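Local coordinates for lectin (Pleurotus ostreatus, PDB 6T0Q), which binds N-acetylgalactosamine and probably galactose, and carries two calcium-containing, carbohydrate-binding-module-like beta-sandwich domains, at residues Ala14-Thr19 against His134-Thr139; Lys150-Ala155 against Asn169-Ala174; Ser204-Gly209 against Lys334-Phe339; Tyr242-Asn247 against Asp261-Pro266. One frame throughout, in Å; residues are numbered along the deposited sequence.

Contact 1 of 4, residues Ala14-Thr19 against His134-Thr139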
loop_
_atom_site.group_PDB
_atom_site.type_symbol
_atom_site.label_atom_id
_atom_site.label_comp_id
_atom_site.label_asym_id
_atom_site.label_seq_id
_atom_site.Cartn_x
_atom_site.Cartn_y
_atom_site.Cartn_z
ATOM N N ALA A 14 -14.986 -0.501 21.458
ATOM C CA ALA A 14 -15.104 -1.763 20.738
ATOM C C ALA A 14 -13.730 -2.361 20.427
ATOM O O ALA A 14 -13.549 -3.576 20.495
ATOM C CB ALA A 14 -15.903 -1.568 19.455
ATOM N N THR A 15 -12.767 -1.502 20.096
ATOM C CA THR A 15 -11.417 -1.914 19.736
ATOM C C THR A 15 -10.408 -1.416 20.767
ATOM O O THR A 15 -10.649 -0.441 21.486
ATOM C CB THR A 15 -11.040 -1.397 18.343
ATOM O OG1 THR A 15 -9.708 -1.815 18.021
ATOM C CG2 THR A 15 -11.119 0.123 18.296
ATOM N N CYS A 16 -9.265 -2.104 20.831
ATOM C CA CYS A 16 -8.193 -1.781 21.764
ATOM C C CYS A 16 -6.924 -1.378 21.021
ATOM O O CYS A 16 -6.634 -1.870 19.927
ATOM C CB CYS A 16 -7.839 -2.964 22.678
ATOM S SG CYS A 16 -9.145 -3.647 23.722
ATOM N N LYS A 17 -6.165 -0.487 21.649
ATOM C CA LYS A 17 -4.816 -0.169 21.202
ATOM C C LYS A 17 -3.909 -1.383 21.381
ATOM O O LYS A 17 -3.927 -2.030 22.433
ATOM C CB LYS A 17 -4.286 1.019 22.004
ATOM C CG LYS A 17 -2.798 1.250 21.914
ATOM C CD LYS A 17 -2.464 2.206 20.804
ATOM C CE LYS A 17 -1.147 2.903 21.084
ATOM N NZ LYS A 17 -0.681 3.669 19.902
ATOM N N ILE A 18 -3.118 -1.706 20.361
ATOM C CA ILE A 18 -2.235 -2.866 20.422
ATOM C C ILE A 18 -0.875 -2.409 20.931
ATOM O O ILE A 18 -0.123 -1.743 20.218
ATOM C CB ILE A 18 -2.119 -3.566 19.065
ATOM C CG1 ILE A 18 -3.482 -4.127 18.665
ATOM C CG2 ILE A 18 -1.081 -4.683 19.136
ATOM C CD1 ILE A 18 -3.484 -4.799 17.324
ATOM N N THR A 19 -0.565 -2.751 22.177
ATOM C CA THR A 19 0.753 -2.490 22.730
ATOM C C THR A 19 1.681 -3.698 22.628
ATOM O O THR A 19 2.870 -3.574 22.930
ATOM C CB THR A 19 0.632 -2.041 24.197
ATOM O OG1 THR A 19 -0.040 -3.052 24.954
ATOM C CG2 THR A 19 -0.159 -0.728 24.309
ATOM N N HIS A 134 -3.775 -14.533 21.360
ATOM C CA HIS A 134 -2.920 -13.413 21.732
ATOM C C HIS A 134 -3.769 -12.157 21.856
ATOM O O HIS A 134 -4.604 -11.884 20.987
ATOM C CB HIS A 134 -1.813 -13.227 20.702
ATOM C CG HIS A 134 -0.991 -14.459 20.512
ATOM N ND1 HIS A 134 0.007 -14.826 21.389
ATOM C CD2 HIS A 134 -1.062 -15.444 19.585
ATOM C CE1 HIS A 134 0.538 -15.968 20.992
ATOM N NE2 HIS A 134 -0.093 -16.365 19.900
ATOM N N PHE A 135 -3.565 -11.413 22.943
ATOM C CA PHE A 135 -4.363 -10.239 23.268
ATOM C C PHE A 135 -3.605 -8.951 22.942
ATOM O O PHE A 135 -2.390 -8.947 22.733
ATOM C CB PHE A 135 -4.765 -10.269 24.745
ATOM C CG PHE A 135 -5.602 -11.463 25.119
ATOM C CD1 PHE A 135 -6.940 -11.532 24.748
ATOM C CD2 PHE A 135 -5.057 -12.514 25.840
ATOM C CE1 PHE A 135 -7.715 -12.625 25.084
ATOM C CE2 PHE A 135 -5.834 -13.615 26.187
ATOM C CZ PHE A 135 -7.156 -13.672 25.806
ATOM N N SER A 136 -4.349 -7.841 22.911
ATOM C CA SER A 136 -3.786 -6.557 22.496
ATOM C C SER A 136 -2.675 -6.062 23.419
ATOM O O SER A 136 -1.843 -5.260 22.985
ATOM C CB SER A 136 -4.896 -5.506 22.418
ATOM O OG SER A 136 -5.648 -5.487 23.618
ATOM N N ASP A 137 -2.618 -6.533 24.664
ATOM C CA ASP A 137 -1.612 -6.067 25.611
ATOM C C ASP A 137 -0.377 -6.955 25.655
ATOM O O ASP A 137 0.478 -6.763 26.522
ATOM C CB ASP A 137 -2.215 -5.936 27.020
ATOM C CG ASP A 137 -2.680 -7.274 27.599
ATOM O OD1 ASP A 137 -2.594 -8.311 26.902
ATOM O OD2 ASP A 137 -3.138 -7.287 28.758
ATOM N N GLY A 138 -0.250 -7.913 24.743
ATOM C CA GLY A 138 0.913 -8.772 24.751
ATOM C C GLY A 138 0.777 -10.030 25.582
ATOM O O GLY A 138 1.690 -10.862 25.561
ATOM N N THR A 139 -0.322 -10.206 26.304
ATOM C CA THR A 139 -0.542 -11.469 26.998
ATOM C C THR A 139 -1.198 -12.480 26.052
ATOM O O THR A 139 -1.589 -12.162 24.929
ATOM C CB THR A 139 -1.399 -11.261 28.244
ATOM O OG1 THR A 139 -2.710 -10.825 27.863
ATOM C CG2 THR A 139 -0.764 -10.210 29.178
#
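S136 turns its side chain to the loop 14-19 and slots between C16 and I18. Its CB approaches the carbonyl of K17, with S136 CB 3.6 Å from K17 O. Its hydroxyl is set between its own backbone N and carbonyl carbon, chi1 51°, which brings S136 OG to 3.5 Å from C16 CB. This is van der Waals contact. The hydroxyl has a weak hydrogen bond with the backbone N of C66. The SG of C16 lies beside its own backbone N (chi1 -59°) and closes a disulfide with C66. S136 thus packs on C16 and bonds C66, the two halves of that bridge.

The S136 carbonyl is the polar anchor. T19 N donates to S136 O at 2.9 Å, with a bent N-H (133°). T19 OG1 adds a weak bond to S136 O at 3.5 Å. I18 CA makes a CA-H...O contact with S136 O, also at 3.5 Å. T19 OG1 also lies 3.5 Å from D137 CA, alongside the turn.

The turn runs from F135 to G138 as a type I beta turn after strand 126-135. D137 forms an Asx turn: T139 N donates to D137 OD1 from above the carboxylate plane. The hydroxyl of T139 reaches the syn lone pair of D137 OD1, with T139 OG1 at 2.7 Å, and also bonds K65 NZ.

One backbone carbonyl thus gathers a hydrogen bond, a weak one and a CH contact. The exposed N-terminal loop is held by this backbone grip and by the nearby disulfide, with little apolar burial.

Contact 2 of 4, residues Lys150-Ala155 against Asn169-Ala174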
loop_
_atom_site.group_PDB
_atom_site.type_symbol
_atom_site.label_atom_id
_atom_site.label_comp_id
_atom_site.label_asym_id
_atom_site.label_seq_id
_atom_site.Cartn_x
_atom_site.Cartn_y
_atom_site.Cartn_z
ATOM N N LYS A 150 -20.383 -27.328 22.621
ATOM C CA LYS A 150 -21.686 -27.875 22.268
ATOM C C LYS A 150 -21.568 -28.774 21.042
ATOM O O LYS A 150 -20.711 -28.567 20.180
ATOM C CB LYS A 150 -22.697 -26.752 21.996
ATOM C CG LYS A 150 -23.073 -25.924 23.240
ATOM C CD LYS A 150 -23.426 -26.830 24.418
ATOM C CE LYS A 150 -24.188 -26.070 25.524
ATOM N NZ LYS A 150 -25.545 -25.597 25.091
ATOM N N THR A 151 -22.444 -29.775 20.968
ATOM C CA THR A 151 -22.471 -30.686 19.833
ATOM C C THR A 151 -23.916 -31.073 19.542
ATOM O O THR A 151 -24.853 -30.587 20.187
ATOM C CB THR A 151 -21.601 -31.926 20.100
ATOM O OG1 THR A 151 -21.488 -32.704 18.902
ATOM C CG2 THR A 151 -22.210 -32.791 21.185
ATOM N N LEU A 152 -24.096 -31.950 18.553
ATOM C CA LEU A 152 -25.390 -32.570 18.283
ATOM C C LEU A 152 -25.175 -34.034 17.940
ATOM O O LEU A 152 -24.151 -34.401 17.366
ATOM C CB LEU A 152 -26.137 -31.908 17.114
ATOM C CG LEU A 152 -26.687 -30.489 17.219
ATOM C CD1 LEU A 152 -27.275 -30.104 15.871
ATOM C CD2 LEU A 152 -27.739 -30.383 18.306
ATOM N N ARG A 153 -26.155 -34.867 18.278
ATOM C CA ARG A 153 -26.140 -36.266 17.853
ATOM C C ARG A 153 -26.750 -36.422 16.468
ATOM O O ARG A 153 -27.656 -37.226 16.261
ATOM C CB ARG A 153 -26.882 -37.137 18.862
ATOM C CG ARG A 153 -26.310 -37.118 20.256
ATOM C CD ARG A 153 -27.001 -38.158 21.132
ATOM N NE ARG A 153 -26.398 -38.239 22.454
ATOM C CZ ARG A 153 -26.271 -39.368 23.144
ATOM N NH1 ARG A 153 -26.699 -40.514 22.633
ATOM N NH2 ARG A 153 -25.713 -39.349 24.343
ATOM N N ALA A 154 -26.254 -35.646 15.511
ATOM C CA ALA A 154 -26.816 -35.595 14.168
ATOM C C ALA A 154 -25.813 -34.877 13.280
ATOM O O ALA A 154 -24.880 -34.233 13.768
ATOM C CB ALA A 154 -28.181 -34.890 14.160
ATOM N N ALA A 155 -26.001 -35.009 11.968
ATOM C CA ALA A 155 -25.132 -34.324 11.027
ATOM C C ALA A 155 -25.166 -32.817 11.287
ATOM O O ALA A 155 -26.161 -32.290 11.790
ATOM C CB ALA A 155 -25.559 -34.620 9.590
ATOM N N ASN A 169 -29.561 -24.668 23.177
ATOM C CA ASN A 169 -30.212 -25.922 23.531
ATOM C C ASN A 169 -29.452 -27.155 23.052
ATOM O O ASN A 169 -29.937 -28.271 23.248
ATOM C CB ASN A 169 -31.641 -25.949 22.980
ATOM C CG ASN A 169 -32.560 -24.981 23.710
ATOM O OD1 ASN A 169 -32.497 -24.845 24.937
ATOM N ND2 ASN A 169 -33.412 -24.294 22.959
ATOM N N TRP A 170 -28.280 -26.985 22.441
ATOM C CA TRP A 170 -27.462 -28.137 22.078
ATOM C C TRP A 170 -26.917 -28.822 23.330
ATOM O O TRP A 170 -26.592 -28.159 24.317
ATOM C CB TRP A 170 -26.279 -27.719 21.209
ATOM C CG TRP A 170 -26.598 -27.281 19.823
ATOM C CD1 TRP A 170 -27.786 -26.792 19.360
ATOM C CD2 TRP A 170 -25.698 -27.283 18.706
ATOM N NE1 TRP A 170 -27.677 -26.492 18.019
ATOM C CE2 TRP A 170 -26.405 -26.783 17.597
ATOM C CE3 TRP A 170 -24.356 -27.661 18.538
ATOM C CZ2 TRP A 170 -25.822 -26.650 16.335
ATOM C CZ3 TRP A 170 -23.776 -27.531 17.282
ATOM C CH2 TRP A 170 -24.509 -27.028 16.198
ATOM N N PRO A 171 -26.757 -30.144 23.299
ATOM C CA PRO A 171 -26.111 -30.828 24.423
ATOM C C PRO A 171 -24.611 -30.552 24.453
ATOM O O PRO A 171 -24.014 -30.097 23.476
ATOM C CB PRO A 171 -26.398 -32.307 24.144
ATOM C CG PRO A 171 -26.483 -32.379 22.648
ATOM C CD PRO A 171 -27.165 -31.084 22.240
ATOM N N SER A 172 -24.016 -30.834 25.612
ATOM C CA SER A 172 -22.576 -30.705 25.805
ATOM C C SER A 172 -21.820 -31.818 25.087
ATOM O O SER A 172 -22.249 -32.976 25.080
ATOM C CB SER A 172 -22.234 -30.762 27.293
ATOM O OG SER A 172 -22.972 -29.819 28.030
ATOM N N ALA A 173 -20.677 -31.469 24.502
ATOM C CA ALA A 173 -19.771 -32.487 23.983
ATOM C C ALA A 173 -19.332 -33.431 25.106
ATOM O O ALA A 173 -19.309 -33.061 26.284
ATOM C CB ALA A 173 -18.546 -31.823 23.330
ATOM N N ALA A 174 -18.982 -34.665 24.742
ATOM C CA ALA A 174 -18.552 -35.667 25.712
ATOM C C ALA A 174 -17.062 -35.943 25.537
ATOM O O ALA A 174 -16.610 -36.283 24.435
ATOM C CB ALA A 174 -19.357 -36.965 25.577
#
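L152 packs over W170 in a CH-pi contact beside a single beta bridge, K150 with S172. The contact closes a loop at the edge of the antiparallel sheet that holds strands 51-60 and 109-118. Strand 150-151 is an outermost strand there, next to strand 51-60, and the chain returns at 169-174 before strand 174-178.

L152 CD2 sits 3.6 Å from the centroid of the five-membered ring of W170, only 8° off the ring normal. L152 CD1 lies over the other part of the indole, 3.8 Å from W170 CZ2. The leucine thus spreads across one face of the indole. K150 C meets the ring at its edge. L152 CD2 also reaches P171 CD at 4.0 Å.

T151 N donates to P171 O at 3.0 Å, and A173 bonds the backbone of W149 on the other side of K150. K150 CA adds a CA-H...O contact to P171 O. The K150 chain bends at chi2 and chi4 and curls back. This puts K150 NZ 2.9 Å from W170 O, with the donor tilted 18° from the carbonyl plane. The ammonium also bonds D167 O. The methyl of T151 packs on A173, with T151 CG2 3.7 Å from A173 CA, while its hydroxyl bonds P54 O.

Two successive carbonyls, of W170 and P171, are taken by K150 and T151. The lysine charge would be partly offset by carbonyl dipoles, and one face of the indole rests on the hydrocarbon of L152.

Contact 3 of 4, residues Ser204-Gly209 against Lys334-Phe339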
loop_
_atom_site.group_PDB
_atom_site.type_symbol
_atom_site.label_atom_id
_atom_site.label_comp_id
_atom_site.label_asym_id
_atom_site.label_seq_id
_atom_site.Cartn_x
_atom_site.Cartn_y
_atom_site.Cartn_z
ATOM N N SER A 204 23.449 -12.367 -6.088
ATOM C CA SER A 204 23.879 -13.135 -7.248
ATOM C C SER A 204 25.391 -13.355 -7.308
ATOM O O SER A 204 25.859 -14.000 -8.250
ATOM C CB SER A 204 23.386 -12.459 -8.534
ATOM O OG SER A 204 23.859 -11.129 -8.615
ATOM N N ASP A 205 26.162 -12.859 -6.332
ATOM C CA ASP A 205 27.564 -13.253 -6.198
ATOM C C ASP A 205 27.724 -14.630 -5.565
ATOM O O ASP A 205 28.854 -15.095 -5.396
ATOM C CB ASP A 205 28.347 -12.213 -5.382
ATOM C CG ASP A 205 27.735 -11.947 -4.008
ATOM O OD1 ASP A 205 26.643 -12.483 -3.708
ATOM O OD2 ASP A 205 28.348 -11.196 -3.221
ATOM N N ASN A 206 26.627 -15.285 -5.191
ATOM C CA ASN A 206 26.661 -16.657 -4.686
ATOM C C ASN A 206 26.686 -17.580 -5.901
ATOM O O ASN A 206 25.658 -17.799 -6.548
ATOM C CB ASN A 206 25.445 -16.917 -3.796
ATOM C CG ASN A 206 25.541 -18.214 -3.011
ATOM O OD1 ASN A 206 26.050 -19.211 -3.503
ATOM N ND2 ASN A 206 25.025 -18.207 -1.775
ATOM N N VAL A 207 27.867 -18.108 -6.232
ATOM C CA VAL A 207 28.050 -18.947 -7.411
ATOM C C VAL A 207 28.942 -20.128 -7.053
ATOM O O VAL A 207 29.808 -20.036 -6.176
ATOM C CB VAL A 207 28.660 -18.169 -8.601
ATOM C CG1 VAL A 207 27.678 -17.144 -9.139
ATOM C CG2 VAL A 207 29.966 -17.500 -8.193
ATOM N N ASN A 208 28.716 -21.250 -7.737
ATOM C CA ASN A 208 29.547 -22.447 -7.598
ATOM C C ASN A 208 29.577 -22.963 -6.163
ATOM O O ASN A 208 30.557 -23.584 -5.740
ATOM C CB ASN A 208 30.972 -22.190 -8.104
ATOM C CG ASN A 208 30.996 -21.659 -9.529
ATOM O OD1 ASN A 208 30.366 -22.223 -10.425
ATOM N ND2 ASN A 208 31.709 -20.557 -9.738
ATOM N N GLY A 209 28.511 -22.709 -5.403
ATOM C CA GLY A 209 28.400 -23.240 -4.057
ATOM C C GLY A 209 29.083 -22.433 -2.976
ATOM O O GLY A 209 29.289 -22.943 -1.872
ATOM N N LYS A 334 18.632 -14.196 -5.774
ATOM C CA LYS A 334 18.957 -15.422 -6.492
ATOM C C LYS A 334 18.544 -16.628 -5.659
ATOM O O LYS A 334 18.887 -16.720 -4.475
ATOM C CB LYS A 334 20.454 -15.497 -6.793
ATOM C CG LYS A 334 20.888 -16.783 -7.506
ATOM C CD LYS A 334 22.382 -16.781 -7.783
ATOM C CE LYS A 334 22.821 -18.096 -8.443
ATOM N NZ LYS A 334 24.265 -18.076 -8.806
ATOM N N ILE A 335 17.813 -17.548 -6.275
ATOM C CA ILE A 335 17.482 -18.808 -5.615
ATOM C C ILE A 335 18.712 -19.704 -5.651
ATOM O O ILE A 335 19.208 -20.054 -6.726
ATOM C CB ILE A 335 16.274 -19.486 -6.276
ATOM C CG1 ILE A 335 14.990 -18.747 -5.877
ATOM C CG2 ILE A 335 16.175 -20.947 -5.846
ATOM C CD1 ILE A 335 13.742 -19.279 -6.559
ATOM N N ILE A 336 19.240 -20.029 -4.472
ATOM C CA ILE A 336 20.355 -20.964 -4.390
ATOM C C ILE A 336 19.850 -22.395 -4.509
ATOM O O ILE A 336 20.466 -23.228 -5.182
ATOM C CB ILE A 336 21.134 -20.735 -3.079
ATOM C CG1 ILE A 336 21.459 -19.246 -2.905
ATOM C CG2 ILE A 336 22.399 -21.607 -3.039
ATOM C CD1 ILE A 336 22.182 -18.591 -4.112
ATOM N N GLY A 337 18.720 -22.693 -3.870
ATOM C CA GLY A 337 18.089 -23.999 -4.002
ATOM C C GLY A 337 16.811 -24.031 -3.182
ATOM O O GLY A 337 16.606 -23.213 -2.280
ATOM N N ALA A 338 15.941 -24.978 -3.529
ATOM C CA ALA A 338 14.763 -25.191 -2.695
ATOM C C ALA A 338 15.189 -25.803 -1.364
ATOM O O ALA A 338 16.236 -26.442 -1.266
ATOM C CB ALA A 338 13.757 -26.110 -3.390
ATOM N N PHE A 339 14.367 -25.611 -0.333
ATOM C CA PHE A 339 14.681 -26.210 0.961
ATOM C C PHE A 339 14.913 -27.702 0.796
ATOM O O PHE A 339 14.124 -28.391 0.146
ATOM C CB PHE A 339 13.561 -25.987 1.976
ATOM C CG PHE A 339 13.824 -26.666 3.294
ATOM C CD1 PHE A 339 14.861 -26.227 4.110
ATOM C CD2 PHE A 339 13.077 -27.765 3.695
ATOM C CE1 PHE A 339 15.133 -26.854 5.323
ATOM C CE2 PHE A 339 13.337 -28.396 4.912
ATOM C CZ PHE A 339 14.371 -27.939 5.723
HETATM O O HOH W 1 24.876 -15.499 -10.202
#
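K334 reaches N206 with its ammonium, and this is the direct polar bond of the contact. K334 NZ donates to N206 O at 2.7 Å. The approach is fairly straight at the acceptor (C=O...N 154°), with the nitrogen tilted 18° from the carbonyl plane. The lysine chain is fully extended, with CG opposite the backbone N (chi1 178°). It thus spans from its strand to the loop 204-209.

A water makes the second polar link. It donates to S204 O at 2.7 Å and accepts from K334 NZ at 3.0 Å. The ammonium therefore serves two backbone carbonyls of the loop, one directly and one through water. The hydroxyl of S204 turns to E331 instead.

Strand 331-338 pairs with strand 199-202, an outermost strand of the large antiparallel sheet of the C-terminal domain. A classic beta bulge interrupts the regular pairing, with I336 and G337 both facing W200. K334 and I336 both point their side chains at the loop that follows strand 199-202.

Van der Waals contacts complete the interface. I336 CD1 lies against the amide of N206, 3.6 Å from N206 CG, and the two side chains cross at about a right angle. N206 ND2 makes a weak hydrogen bond to A286 O, next to the calcium ligand P285. The lysine stem packs on the loop backbone, with K334 CD 4.0 Å from S204 CA. The V207 methyl CG1 comes across the end of the lysine, 3.6 Å from K334 NZ. The side chain of N206 lies about 8 Å from the bound calcium ion.

Contact 4 of 4, residues Tyr242-Asn247 against Asp261-Pro266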
loop_
_atom_site.group_PDB
_atom_site.type_symbol
_atom_site.label_atom_id
_atom_site.label_comp_id
_atom_site.label_asym_id
_atom_site.label_seq_id
_atom_site.Cartn_x
_atom_site.Cartn_y
_atom_site.Cartn_z
ATOM N N TYR A 242 21.698 -13.808 10.575
ATOM C CA TYR A 242 20.759 -12.834 10.025
ATOM C C TYR A 242 20.300 -11.906 11.136
ATOM O O TYR A 242 20.337 -12.253 12.319
ATOM C CB TYR A 242 19.518 -13.504 9.404
ATOM C CG TYR A 242 18.629 -14.076 10.483
ATOM C CD1 TYR A 242 17.636 -13.307 11.078
ATOM C CD2 TYR A 242 18.829 -15.367 10.956
ATOM C CE1 TYR A 242 16.856 -13.812 12.110
ATOM C CE2 TYR A 242 18.045 -15.890 11.977
ATOM C CZ TYR A 242 17.064 -15.105 12.549
ATOM O OH TYR A 242 16.292 -15.606 13.571
ATOM N N THR A 243 19.827 -10.732 10.733
ATOM C CA THR A 243 18.986 -9.892 11.569
ATOM C C THR A 243 17.728 -9.569 10.778
ATOM O O THR A 243 17.808 -9.225 9.593
ATOM C CB THR A 243 19.700 -8.604 11.999
ATOM O OG1 THR A 243 20.867 -8.945 12.755
ATOM C CG2 THR A 243 18.784 -7.761 12.877
ATOM N N LEU A 244 16.577 -9.679 11.432
ATOM C CA LEU A 244 15.277 -9.546 10.794
ATOM C C LEU A 244 14.588 -8.290 11.300
ATOM O O LEU A 244 14.570 -8.042 12.512
ATOM C CB LEU A 244 14.403 -10.762 11.093
ATOM C CG LEU A 244 12.938 -10.672 10.657
ATOM C CD1 LEU A 244 12.836 -10.702 9.127
ATOM C CD2 LEU A 244 12.150 -11.814 11.290
ATOM N N TYR A 245 14.001 -7.527 10.373
ATOM C CA TYR A 245 13.253 -6.308 10.660
ATOM C C TYR A 245 11.873 -6.376 10.015
ATOM O O TYR A 245 11.698 -6.979 8.951
ATOM C CB TYR A 245 13.979 -5.058 10.119
ATOM C CG TYR A 245 15.411 -4.917 10.585
ATOM C CD1 TYR A 245 16.434 -5.633 9.974
ATOM C CD2 TYR A 245 15.739 -4.058 11.633
ATOM C CE1 TYR A 245 17.747 -5.507 10.395
ATOM C CE2 TYR A 245 17.045 -3.924 12.062
ATOM C CZ TYR A 245 18.046 -4.653 11.443
ATOM O OH TYR A 245 19.350 -4.525 11.867
ATOM N N VAL A 246 10.892 -5.729 10.648
ATOM C CA VAL A 246 9.579 -5.522 10.041
ATOM C C VAL A 246 9.209 -4.051 10.209
ATOM O O VAL A 246 9.239 -3.519 11.324
ATOM C CB VAL A 246 8.492 -6.449 10.631
ATOM C CG1 VAL A 246 8.245 -6.170 12.092
ATOM C CG2 VAL A 246 7.191 -6.302 9.855
ATOM N N ASN A 247 8.909 -3.390 9.089
ATOM C CA ASN A 247 8.632 -1.951 9.063
ATOM C C ASN A 247 9.706 -1.156 9.804
ATOM O O ASN A 247 9.418 -0.192 10.515
ATOM C CB ASN A 247 7.243 -1.665 9.622
ATOM C CG ASN A 247 6.168 -2.361 8.827
ATOM O OD1 ASN A 247 6.269 -2.456 7.602
ATOM N ND2 ASN A 247 5.153 -2.890 9.515
ATOM N N ASP A 261 14.628 -20.073 13.720
ATOM C CA ASP A 261 13.970 -19.211 14.696
ATOM C C ASP A 261 12.585 -18.818 14.201
ATOM O O ASP A 261 12.397 -18.577 13.007
ATOM C CB ASP A 261 14.797 -17.954 14.942
ATOM C CG ASP A 261 16.213 -18.282 15.353
ATOM O OD1 ASP A 261 16.362 -19.147 16.239
ATOM O OD2 ASP A 261 17.164 -17.720 14.761
ATOM N N ALA A 262 11.624 -18.732 15.124
ATOM C CA ALA A 262 10.262 -18.314 14.810
ATOM C C ALA A 262 9.883 -17.099 15.642
ATOM O O ALA A 262 10.248 -16.998 16.821
ATOM C CB ALA A 262 9.250 -19.450 15.046
ATOM N N TYR A 263 9.136 -16.183 15.020
ATOM C CA TYR A 263 8.739 -14.929 15.639
ATOM C C TYR A 263 7.268 -14.654 15.369
ATOM O O TYR A 263 6.734 -15.028 14.323
ATOM C CB TYR A 263 9.556 -13.744 15.111
ATOM C CG TYR A 263 11.041 -13.917 15.283
ATOM C CD1 TYR A 263 11.663 -13.550 16.471
ATOM C CD2 TYR A 263 11.826 -14.444 14.257
ATOM C CE1 TYR A 263 13.034 -13.710 16.644
ATOM C CE2 TYR A 263 13.198 -14.602 14.417
ATOM C CZ TYR A 263 13.791 -14.229 15.614
ATOM O OH TYR A 263 15.146 -14.384 15.781
ATOM N N THR A 264 6.633 -13.964 16.315
ATOM C CA THR A 264 5.271 -13.468 16.155
ATOM C C THR A 264 5.311 -11.950 16.031
ATOM O O THR A 264 5.981 -11.281 16.822
ATOM C CB THR A 264 4.397 -13.886 17.344
ATOM O OG1 THR A 264 4.181 -15.302 17.297
ATOM C CG2 THR A 264 3.044 -13.149 17.328
ATOM N N ILE A 265 4.613 -11.418 15.031
ATOM C CA ILE A 265 4.485 -9.975 14.825
ATOM C C ILE A 265 3.020 -9.651 15.071
ATOM O O ILE A 265 2.194 -9.831 14.168
ATOM C CB ILE A 265 4.897 -9.545 13.405
ATOM C CG1 ILE A 265 6.197 -10.227 12.958
ATOM C CG2 ILE A 265 4.930 -8.000 13.295
ATOM C CD1 ILE A 265 7.383 -9.900 13.786
ATOM N N PRO A 266 2.642 -9.210 16.269
ATOM C CA PRO A 266 1.219 -9.034 16.595
ATOM C C PRO A 266 0.662 -7.674 16.218
ATOM O O PRO A 266 -0.525 -7.427 16.455
ATOM C CB PRO A 266 1.216 -9.205 18.123
ATOM C CG PRO A 266 2.522 -8.566 18.535
ATOM C CD PRO A 266 3.516 -8.872 17.406
#
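Y242 joins D261 and Y263 through its phenol oxygen. Y242 OH donates to D261 OD2 at 2.6 Å. The carboxylate oxygen is met on its anti side, 15° out of plane. Y263 OH lies 2.8 Å from Y242 OH, coming from the opposite direction. Y263 OH also hydrogen-bonds a bound glycerol. D261 OD2 has a weak bond to the same glycerol, which is probably from the crystallisation liquor. The Y242 hydroxyl is thus tied to a carboxylate and a second phenol in a buried setting. Its CG sits between its backbone N and carbonyl carbon (chi1 71°), and the ring reaches across toward strand 261-265.

Further along, the contact is apolar. L244 CD2 slides past Y263 CD2 at 4.0 Å. V246 and I265 meet tip to tip, V246 CG1 being 4.0 Å from I265 CG2.

The two strands belong to different sheets of a beta sandwich. Their axes are 10.1 Å apart and run 16° from parallel. Strands 229-239 and 273-281, with V251 of strand 249-254, pack around these side chains.

Contacts 1 and 4 touch: I18 CG2 lies 3.9 Å from P266 O, so the N-terminal loop rests against P266, just past the end of strand 261-265. Their centres are 19 Å apart. Contacts 3 and 4 reach the same C-terminal sheet and come within about 11 Å at their nearest atoms. Contact 2 stands apart in the N-terminal half, with its centre 55 Å from that of contact 3 and on the opposite side of the chain's centre. Each half holds a calcium site. T151 of contact 2 is about 12 Å from the ligand N118, side chain to side chain. N206 of contact 3 is about 7 Å from N281, measured likewise.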